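Long-range contact in transcriptional regulator (Streptococcus pneumoniae, PDB 2GNP), which probably acts as a transcriptional regulator whose putative sugar-binding domain would sense a carbohydrate-derived effector: residues F63-H77 with K99-F113. Residues are numbered along the deposited sequence; the frame is centred on the assembly and turned at random.
Sequences FSWGKSLSNLVDLIH and KYHVNTLIYEMSRKF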
ATOM      1  N   PHE A  63       0.548   4.900   7.093  1.00 11.49           N
ATOM      2  CA  PHE A  63      -0.306   4.918   5.888  1.00 12.95           C
ATOM      3  C   PHE A  63       0.563   5.243   4.686  1.00 14.64           C
ATOM      4  O   PHE A  63       1.512   6.055   4.817  1.00 11.66           O
ATOM      5  CB  PHE A  63      -1.344   6.038   5.978  1.00 12.13           C
ATOM      6  CG  PHE A  63      -2.701   5.532   6.394  1.00 12.33           C
ATOM      7  CD1 PHE A  63      -2.860   4.996   7.650  1.00 15.26           C
ATOM      8  CD2 PHE A  63      -3.772   5.490   5.495  1.00 11.90           C
ATOM      9  CE1 PHE A  63      -4.100   4.481   8.045  1.00 13.14           C
ATOM     10  CE2 PHE A  63      -5.035   4.954   5.876  1.00 17.56           C
ATOM     11  CZ  PHE A  63      -5.179   4.468   7.154  1.00 15.42           C
ATOM     12  N   SER A  64       0.209   4.673   3.527  1.00 14.21           N
ATOM     13  CA  SER A  64       0.714   5.205   2.243  1.00 16.05           C
ATOM     14  C   SER A  64      -0.365   6.167   1.667  1.00 17.25           C
ATOM     15  O   SER A  64      -1.055   6.914   2.393  1.00 15.11           O
ATOM     16  CB  SER A  64       1.146   4.084   1.278  1.00 17.65           C
ATOM     17  OG  SER A  64       1.902   4.585   0.216  1.00 22.55           O
ATOM     18  N   TRP A  65      -0.481   6.176   0.340  1.00 18.46           N
ATOM     19  CA  TRP A  65      -1.156   7.253  -0.355  1.00 19.33           C
ATOM     20  C   TRP A  65      -2.173   6.604  -1.313  1.00 18.78           C
ATOM     21  O   TRP A  65      -2.151   5.389  -1.527  1.00 17.16           O
ATOM     22  CB  TRP A  65      -0.097   8.121  -1.122  1.00 20.90           C
ATOM     23  CG  TRP A  65       0.627   7.361  -2.245  1.00 22.96           C
ATOM     24  CD1 TRP A  65       1.689   6.504  -2.151  1.00 26.97           C
ATOM     25  CD2 TRP A  65       0.265   7.396  -3.620  1.00 27.52           C
ATOM     26  NE1 TRP A  65       2.005   5.993  -3.400  1.00 28.96           N
ATOM     27  CE2 TRP A  65       1.144   6.542  -4.318  1.00 28.33           C
ATOM     28  CE3 TRP A  65      -0.716   8.077  -4.330  1.00 25.78           C
ATOM     29  CZ2 TRP A  65       1.061   6.357  -5.700  1.00 28.66           C
ATOM     30  CZ3 TRP A  65      -0.806   7.899  -5.706  1.00 27.93           C
ATOM     31  CH2 TRP A  65       0.087   7.057  -6.378  1.00 26.58           C
ATOM     32  N   GLY A  66      -3.085   7.406  -1.853  1.00 19.49           N
ATOM     33  CA  GLY A  66      -3.954   6.912  -2.920  1.00 19.41           C
ATOM     34  C   GLY A  66      -5.430   6.709  -2.764  1.00 20.20           C
ATOM     35  O   GLY A  66      -6.012   6.829  -1.663  1.00 18.28           O
ATOM     36  N   LYS A  67      -6.063   6.409  -3.916  1.00 21.66           N
ATOM     37  CA  LYS A  67      -7.538   6.292  -3.976  1.00 20.61           C
ATOM     38  C   LYS A  67      -8.138   5.212  -3.112  1.00 19.46           C
ATOM     39  O   LYS A  67      -9.110   5.473  -2.421  1.00 19.77           O
ATOM     40  CB  LYS A  67      -8.061   6.123  -5.424  1.00 21.86           C
ATOM     41  CG  LYS A  67      -9.607   6.006  -5.546  1.00 22.76           C
ATOM     42  CD  LYS A  67      -9.996   5.723  -7.042  1.00 23.84           C
ATOM     43  CE  LYS A  67     -11.500   5.658  -7.292  1.00 27.29           C
ATOM     44  NZ  LYS A  67     -12.167   4.452  -6.720  1.00 30.20           N
ATOM     45  N   SER A  68      -7.603   3.982  -3.173  1.00 17.94           N
ATOM     46  CA  SER A  68      -8.127   2.895  -2.345  1.00 17.40           C
ATOM     47  C   SER A  68      -8.140   3.277  -0.860  1.00 16.47           C
ATOM     48  O   SER A  68      -9.113   3.024  -0.145  1.00 18.04           O
ATOM     49  CB  SER A  68      -7.281   1.609  -2.516  1.00 17.10           C
ATOM     50  OG  SER A  68      -7.536   0.990  -3.787  1.00 22.68           O
ATOM     51  N   LEU A  69      -7.092   3.980  -0.440  1.00 16.06           N
ATOM     52  CA  LEU A  69      -7.008   4.322   0.979  1.00 15.74           C
ATOM     53  C   LEU A  69      -8.003   5.430   1.294  1.00 14.70           C
ATOM     54  O   LEU A  69      -8.691   5.393   2.330  1.00 14.81           O
ATOM     55  CB  LEU A  69      -5.576   4.717   1.348  1.00 13.92           C
ATOM     56  CG  LEU A  69      -4.603   3.551   1.273  1.00 16.96           C
ATOM     57  CD1 LEU A  69      -3.325   3.898   2.042  1.00 17.79           C
ATOM     58  CD2 LEU A  69      -5.236   2.198   1.594  1.00 17.32           C
ATOM     59  N   SER A  70      -8.063   6.427   0.416  1.00 16.61           N
ATOM     60  CA  SER A  70      -9.002   7.540   0.640  1.00 16.69           C
ATOM     61  C   SER A  70     -10.424   6.990   0.743  1.00 17.49           C
ATOM     62  O   SER A  70     -11.209   7.370   1.611  1.00 15.65           O
ATOM     63  CB  SER A  70      -8.875   8.573  -0.461  1.00 17.75           C
ATOM     64  OG  SER A  70      -9.841   9.615  -0.258  1.00 17.91           O
ATOM     65  N   ASN A  71     -10.742   6.055  -0.142  1.00 17.74           N
ATOM     66  CA  ASN A  71     -12.093   5.464  -0.163  1.00 18.32           C
ATOM     67  C   ASN A  71     -12.423   4.707   1.129  1.00 19.09           C
ATOM     68  O   ASN A  71     -13.558   4.693   1.595  1.00 19.58           O
ATOM     69  CB  ASN A  71     -12.235   4.570  -1.402  1.00 19.66           C
ATOM     70  CG  ASN A  71     -12.240   5.352  -2.740  1.00 21.89           C
ATOM     71  OD1 ASN A  71     -12.432   6.603  -2.804  1.00 22.83           O
ATOM     72  ND2 ASN A  71     -12.073   4.608  -3.821  1.00 21.16           N
ATOM     73  N   LEU A  72     -11.424   4.044   1.741  1.00 16.81           N
ATOM     74  CA  LEU A  72     -11.742   3.343   2.955  1.00 18.40           C
ATOM     75  C   LEU A  72     -11.833   4.332   4.102  1.00 16.81           C
ATOM     76  O   LEU A  72     -12.724   4.194   4.934  1.00 17.51           O
ATOM     77  CB  LEU A  72     -10.758   2.186   3.201  1.00 20.02           C
ATOM     78  CG  LEU A  72      -9.553   2.256   4.097  1.00 20.68           C
ATOM     79  CD1 LEU A  72      -9.903   2.512   5.601  1.00 16.41           C
ATOM     80  CD2 LEU A  72      -8.686   0.948   3.908  1.00 22.17           C
ATOM     81  N   VAL A  73     -10.922   5.314   4.129  1.00 15.41           N
ATOM     82  CA  VAL A  73     -10.939   6.325   5.185  1.00 14.84           C
ATOM     83  C   VAL A  73     -12.305   7.051   5.233  1.00 16.21           C
ATOM     84  O   VAL A  73     -12.861   7.312   6.298  1.00 17.41           O
ATOM     85  CB  VAL A  73      -9.773   7.334   5.060  1.00 15.29           C
ATOM     86  CG1 VAL A  73      -9.958   8.424   6.128  1.00 16.94           C
ATOM     87  CG2 VAL A  73      -8.449   6.588   5.352  1.00 11.90           C
ATOM     88  N   ASP A  74     -12.846   7.348   4.075  1.00 18.03           N
ATOM     89  CA  ASP A  74     -14.171   8.033   4.014  1.00 19.05           C
ATOM     90  C   ASP A  74     -15.240   7.220   4.778  1.00 19.50           C
ATOM     91  O   ASP A  74     -16.158   7.780   5.448  1.00 19.91           O
ATOM     92  CB  ASP A  74     -14.620   8.153   2.568  1.00 19.09           C
ATOM     93  CG  ASP A  74     -13.953   9.276   1.807  1.00 18.92           C
ATOM     94  OD1 ASP A  74     -13.249  10.115   2.391  1.00 22.20           O
ATOM     95  OD2 ASP A  74     -14.170   9.331   0.567  1.00 22.89           O
ATOM     96  N   LEU A  75     -15.155   5.887   4.676  1.00 18.78           N
ATOM     97  CA  LEU A  75     -16.204   5.035   5.289  1.00 17.64           C
ATOM     98  C   LEU A  75     -16.007   4.582   6.697  1.00 18.22           C
ATOM     99  O   LEU A  75     -16.975   4.179   7.388  1.00 18.51           O
ATOM    100  CB  LEU A  75     -16.456   3.805   4.425  1.00 19.88           C
ATOM    101  CG  LEU A  75     -16.804   4.047   2.960  1.00 20.84           C
ATOM    102  CD1 LEU A  75     -17.087   2.701   2.304  1.00 22.66           C
ATOM    103  CD2 LEU A  75     -18.030   5.001   2.802  1.00 24.54           C
ATOM    104  N   ILE A  76     -14.750   4.587   7.176  1.00 16.21           N
ATOM    105  CA  ILE A  76     -14.496   3.962   8.442  1.00 16.39           C
ATOM    106  C   ILE A  76     -15.186   4.707   9.595  1.00 17.51           C
ATOM    107  O   ILE A  76     -15.214   5.964   9.600  1.00 18.32           O
ATOM    108  CB  ILE A  76     -12.953   3.824   8.689  1.00 14.37           C
ATOM    109  CG1 ILE A  76     -12.668   2.859   9.843  1.00 18.52           C
ATOM    110  CG2 ILE A  76     -12.315   5.207   8.939  1.00 16.55           C
ATOM    111  CD1 ILE A  76     -11.168   2.454   9.901  1.00 17.43           C
ATOM    112  N   HIS A  77     -15.698   3.937  10.567  1.00 18.56           N
ATOM    113  CA  HIS A  77     -16.379   4.520  11.746  1.00 19.31           C
ATOM    114  C   HIS A  77     -15.393   4.870  12.822  1.00 19.41           C
ATOM    115  O   HIS A  77     -14.449   4.094  13.108  1.00 19.26           O
ATOM    116  CB  HIS A  77     -17.461   3.576  12.332  1.00 20.47           C
ATOM    117  CG  HIS A  77     -18.418   4.292  13.227  1.00 23.83           C
ATOM    118  ND1 HIS A  77     -18.214   4.433  14.589  1.00 27.92           N
ATOM    119  CD2 HIS A  77     -19.552   4.979  12.941  1.00 27.72           C
ATOM    120  CE1 HIS A  77     -19.183   5.177  15.099  1.00 25.00           C
ATOM    121  NE2 HIS A  77     -20.015   5.502  14.127  1.00 28.71           N
ATOM    122  N   LYS A  99      -7.154  14.791  -1.690  1.00 28.69           N
ATOM    123  CA  LYS A  99      -7.903  13.786  -0.907  1.00 28.88           C
ATOM    124  C   LYS A  99      -7.120  12.489  -0.677  1.00 27.49           C
ATOM    125  O   LYS A  99      -7.384  11.733   0.299  1.00 29.96           O
ATOM    126  CB  LYS A  99      -9.198  13.429  -1.632  1.00 28.42           C
ATOM    127  CG  LYS A  99     -10.447  14.077  -1.086  1.00 32.59           C
ATOM    128  CD  LYS A  99     -10.768  13.604   0.323  1.00 33.43           C
ATOM    129  CE  LYS A  99     -11.965  12.617   0.368  1.00 33.80           C
ATOM    130  NZ  LYS A  99     -12.303  12.356   1.796  1.00 32.14           N
ATOM    131  N   TYR A 100      -6.202  12.232  -1.600  1.00 25.85           N
ATOM    132  CA  TYR A 100      -5.433  10.987  -1.688  1.00 23.79           C
ATOM    133  C   TYR A 100      -4.023  11.143  -1.123  1.00 22.67           C
ATOM    134  O   TYR A 100      -3.252  10.165  -1.075  1.00 22.36           O
ATOM    135  CB  TYR A 100      -5.337  10.552  -3.158  1.00 25.13           C
ATOM    136  CG  TYR A 100      -6.689  10.225  -3.829  1.00 24.64           C
ATOM    137  CD1 TYR A 100      -7.897  10.263  -3.122  1.00 21.69           C
ATOM    138  CD2 TYR A 100      -6.732   9.871  -5.186  1.00 28.17           C
ATOM    139  CE1 TYR A 100      -9.136   9.951  -3.750  1.00 26.78           C
ATOM    140  CE2 TYR A 100      -7.940   9.559  -5.817  1.00 27.75           C
ATOM    141  CZ  TYR A 100      -9.133   9.598  -5.116  1.00 29.25           C
ATOM    142  OH  TYR A 100     -10.316   9.283  -5.789  1.00 29.87           O
ATOM    143  N   HIS A 101      -3.664  12.373  -0.697  1.00 20.51           N
ATOM    144  CA  HIS A 101      -2.309  12.649  -0.234  1.00 17.85           C
ATOM    145  C   HIS A 101      -2.088  11.961   1.148  1.00 15.25           C
ATOM    146  O   HIS A 101      -3.021  12.001   1.998  1.00 15.85           O
ATOM    147  CB  HIS A 101      -2.134  14.152  -0.031  1.00 20.20           C
ATOM    148  CG  HIS A 101      -0.774  14.517   0.408  1.00 23.28           C
ATOM    149  ND1 HIS A 101       0.220  14.907  -0.473  1.00 33.27           N
ATOM    150  CD2 HIS A 101      -0.201  14.470   1.628  1.00 26.75           C
ATOM    151  CE1 HIS A 101       1.331  15.132   0.207  1.00 30.91           C
ATOM    152  NE2 HIS A 101       1.109  14.850   1.480  1.00 30.16           N
ATOM    153  N   VAL A 102      -0.884  11.401   1.395  1.00 15.55           N
ATOM    154  CA  VAL A 102      -0.659  10.706   2.739  1.00 14.58           C
ATOM    155  C   VAL A 102      -1.012  11.629   3.920  1.00 14.12           C
ATOM    156  O   VAL A 102      -1.579  11.178   4.930  1.00 13.48           O
ATOM    157  CB  VAL A 102       0.767  10.109   2.906  1.00 14.03           C
ATOM    158  CG1 VAL A 102       1.850  11.221   2.949  1.00 15.38           C
ATOM    159  CG2 VAL A 102       0.857   9.151   4.059  1.00 13.85           C
ATOM    160  N   ASN A 103      -0.624  12.905   3.855  1.00 13.61           N
ATOM    161  CA  ASN A 103      -0.856  13.784   5.021  1.00 14.32           C
ATOM    162  C   ASN A 103      -2.348  14.041   5.216  1.00 14.34           C
ATOM    163  O   ASN A 103      -2.810  14.158   6.361  1.00 15.06           O
ATOM    164  CB  ASN A 103      -0.132  15.106   4.850  1.00 13.47           C
ATOM    165  CG  ASN A 103       1.372  14.942   4.948  1.00 13.13           C
ATOM    166  OD1 ASN A 103       1.899  13.954   5.492  1.00 14.14           O
ATOM    167  ND2 ASN A 103       2.086  15.948   4.423  1.00 17.40           N
ATOM    168  N   THR A 104      -3.095  14.146   4.119  1.00 14.74           N
ATOM    169  CA  THR A 104      -4.555  14.202   4.198  1.00 15.49           C
ATOM    170  C   THR A 104      -5.170  12.975   4.887  1.00 14.14           C
ATOM    171  O   THR A 104      -6.061  13.089   5.739  1.00 14.19           O
ATOM    172  CB  THR A 104      -5.250  14.426   2.846  1.00 16.77           C
ATOM    173  OG1 THR A 104      -4.791  15.654   2.296  1.00 19.18           O
ATOM    174  CG2 THR A 104      -6.797  14.511   3.050  1.00 18.28           C
ATOM    175  N   LEU A 105      -4.711  11.804   4.470  1.00 13.14           N
ATOM    176  CA  LEU A 105      -5.238  10.567   5.046  1.00 12.92           C
ATOM    177  C   LEU A 105      -4.897  10.489   6.502  1.00 12.28           C
ATOM    178  O   LEU A 105      -5.710  10.082   7.308  1.00 12.41           O
ATOM    179  CB  LEU A 105      -4.660   9.353   4.298  1.00 11.95           C
ATOM    180  CG  LEU A 105      -5.013   9.271   2.812  1.00 13.93           C
ATOM    181  CD1 LEU A 105      -4.276   8.109   2.140  1.00 17.55           C
ATOM    182  CD2 LEU A 105      -6.556   9.233   2.610  1.00 19.64           C
ATOM    183  N   ILE A 106      -3.630  10.746   6.852  1.00 11.21           N
ATOM    184  CA  ILE A 106      -3.289  10.744   8.293  1.00 11.81           C
ATOM    185  C   ILE A 106      -4.193  11.726   9.100  1.00 11.72           C
ATOM    186  O   ILE A 106      -4.737  11.361  10.142  1.00 12.57           O
ATOM    187  CB  ILE A 106      -1.820  11.157   8.417  1.00 11.88           C
ATOM    188  CG1 ILE A 106      -0.936   9.999   7.928  1.00 10.51           C
ATOM    189  CG2 ILE A 106      -1.426  11.573   9.828  1.00 12.01           C
ATOM    190  CD1 ILE A 106       0.548  10.417   7.731  1.00 14.13           C
ATOM    191  N   TYR A 107      -4.359  12.945   8.614  1.00 10.38           N
ATOM    192  CA  TYR A 107      -5.258  13.902   9.302  1.00 11.84           C
ATOM    193  C   TYR A 107      -6.687  13.348   9.491  1.00 11.66           C
ATOM    194  O   TYR A 107      -7.262  13.396  10.629  1.00 12.46           O
ATOM    195  CB  TYR A 107      -5.307  15.240   8.540  1.00 14.29           C
ATOM    196  CG  TYR A 107      -6.229  16.184   9.281  1.00 14.54           C
ATOM    197  CD1 TYR A 107      -5.927  16.578  10.584  1.00 16.72           C
ATOM    198  CD2 TYR A 107      -7.415  16.636   8.698  1.00 17.54           C
ATOM    199  CE1 TYR A 107      -6.755  17.438  11.290  1.00 20.92           C
ATOM    200  CE2 TYR A 107      -8.269  17.505   9.393  1.00 18.84           C
ATOM    201  CZ  TYR A 107      -7.936  17.878  10.691  1.00 20.38           C
ATOM    202  OH  TYR A 107      -8.772  18.723  11.408  1.00 22.51           O
ATOM    203  N   GLU A 108      -7.228  12.786   8.403  1.00 12.11           N
ATOM    204  CA  GLU A 108      -8.614  12.263   8.457  1.00 12.56           C
ATOM    205  C   GLU A 108      -8.721  11.125   9.468  1.00 13.96           C
ATOM    206  O   GLU A 108      -9.725  11.015  10.214  1.00 13.78           O
ATOM    207  CB  GLU A 108      -9.147  11.891   7.087  1.00 15.29           C
ATOM    208  CG  GLU A 108      -9.269  13.119   6.181  1.00 16.63           C
ATOM    209  CD  GLU A 108     -10.283  14.182   6.634  1.00 27.38           C
ATOM    210  OE1 GLU A 108     -11.097  13.979   7.580  1.00 29.99           O
ATOM    211  OE2 GLU A 108     -10.287  15.256   5.994  1.00 32.47           O
HETATM  212  N   MSE A 109      -7.724  10.253   9.461  1.00 12.13           N
HETATM  213  CA  MSE A 109      -7.721   9.129  10.426  1.00 12.61           C
HETATM  214  C   MSE A 109      -7.589   9.678  11.857  1.00 14.24           C
HETATM  215  O   MSE A 109      -8.221   9.169  12.796  1.00 13.50           O
HETATM  216  CB  MSE A 109      -6.598   8.131  10.097  1.00 14.55           C
HETATM  217  CG  MSE A 109      -6.848   7.346   8.826  1.00 14.00           C
HETATM  218 SE   MSE A 109      -8.314   6.006   9.185  0.75 15.81          SE
HETATM  219  CE  MSE A 109      -7.370   4.845  10.489  1.00 18.43           C
ATOM    220  N   SER A 110      -6.754  10.716  12.029  1.00 13.69           N
ATOM    221  CA  SER A 110      -6.582  11.339  13.336  1.00 14.74           C
ATOM    222  C   SER A 110      -7.916  11.830  13.907  1.00 16.06           C
ATOM    223  O   SER A 110      -8.116  11.721  15.143  1.00 15.72           O
ATOM    224  CB  SER A 110      -5.531  12.484  13.307  1.00 15.32           C
ATOM    225  OG  SER A 110      -6.121  13.682  12.824  1.00 17.90           O
ATOM    226  N   ARG A 111      -8.802  12.345  13.036  1.00 15.37           N
ATOM    227  CA  ARG A 111     -10.128  12.810  13.438  1.00 16.48           C
ATOM    228  C   ARG A 111     -10.999  11.684  13.966  1.00 17.36           C
ATOM    229  O   ARG A 111     -11.778  11.896  14.913  1.00 18.43           O
ATOM    230  CB  ARG A 111     -10.828  13.535  12.286  1.00 17.68           C
ATOM    231  CG  ARG A 111     -10.118  14.817  11.863  1.00 17.94           C
ATOM    232  CD  ARG A 111     -10.947  15.502  10.773  1.00 20.61           C
ATOM    233  NE  ARG A 111     -12.179  16.039  11.344  1.00 29.36           N
ATOM    234  CZ  ARG A 111     -13.264  16.367  10.630  1.00 33.00           C
ATOM    235  NH1 ARG A 111     -13.298  16.167   9.310  1.00 35.89           N
ATOM    236  NH2 ARG A 111     -14.328  16.866  11.248  1.00 33.65           N
ATOM    237  N   LYS A 112     -10.871  10.506  13.356  1.00 15.14           N
ATOM    238  CA  LYS A 112     -11.768   9.405  13.676  1.00 17.26           C
ATOM    239  C   LYS A 112     -11.263   8.576  14.847  1.00 16.70           C
ATOM    240  O   LYS A 112     -12.043   7.934  15.525  1.00 18.20           O
ATOM    241  CB  LYS A 112     -12.016   8.560  12.444  1.00 16.61           C
ATOM    242  CG  LYS A 112     -12.996   9.288  11.526  1.00 19.05           C
ATOM    243  CD  LYS A 112     -13.421   8.485  10.364  1.00 23.16           C
ATOM    244  CE  LYS A 112     -14.616   9.116   9.613  1.00 22.31           C
ATOM    245  NZ  LYS A 112     -14.719   8.394   8.325  1.00 21.83           N
ATOM    246  N   PHE A 113      -9.949   8.597  15.102  1.00 15.80           N
ATOM    247  CA  PHE A 113      -9.358   7.758  16.133  1.00 16.64           C
ATOM    248  C   PHE A 113      -8.593   8.557  17.205  1.00 17.78           C
ATOM    249  O   PHE A 113      -7.905   7.983  18.060  1.00 16.12           O
ATOM    250  CB  PHE A 113      -8.467   6.682  15.467  1.00 18.28           C
ATOM    251  CG  PHE A 113      -9.262   5.723  14.640  1.00 17.69           C
ATOM    252  CD1 PHE A 113      -9.839   4.567  15.232  1.00 16.45           C
ATOM    253  CD2 PHE A 113      -9.475   5.965  13.288  1.00 13.71           C
ATOM    254  CE1 PHE A 113     -10.614   3.694  14.434  1.00 19.30           C
ATOM    255  CE2 PHE A 113     -10.259   5.158  12.488  1.00 14.66           C
ATOM    256  CZ  PHE A 113     -10.830   3.984  13.043  1.00 16.74           C
TER
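Helix 67-75 and helix 102-113 run almost parallel, at 18° with axes 10.0 Å apart. Gly-66 N gives a nearly straight hydrogen bond (174°) to Tyr-100 O, 2.9 Å away. Gly-66 is the N-cap of helix 67-75, so this bond ties the helix start to the 3-10 turn that leads into helix 102-113. The Tyr-100 ring lies against the same start. Lys-67 CA sits over the ring centre in a CH-pi contact, 3.7 Å from the centroid, and Ser-70 CB packs near CD1. Leu-105 CD1 lies on Leu-69 CB and on Ser-64 O, which is buried without a polar partner; CD2 lies on Ser-70 CA. In selenomethionine Met-109, chi2 (-73°) carries SE to 3.9 Å from Val-73 CG2 and beside the Phe-63 ring, an oblique Met-aromatic contact. The extended chain of Lys-112 lets NZ reach across to Ile-76 O (2.8 Å) and Val-73 O (3.0 Å), and weakly to Asp-74 O. Lys-99 NZ meets Asp-74 OD1 on its syn lone pair in a salt bridge. Ile-76 CD1 touches the Phe-113 ring edge. Strands 60-63, 85-88 and 116-117 are parallel neighbours, and the two helices link them in successive beta-alpha-beta crossovers. Such side-by-side helices on the sheet are consistent with the Rossmann-type clan of this putative sugar-binding domain.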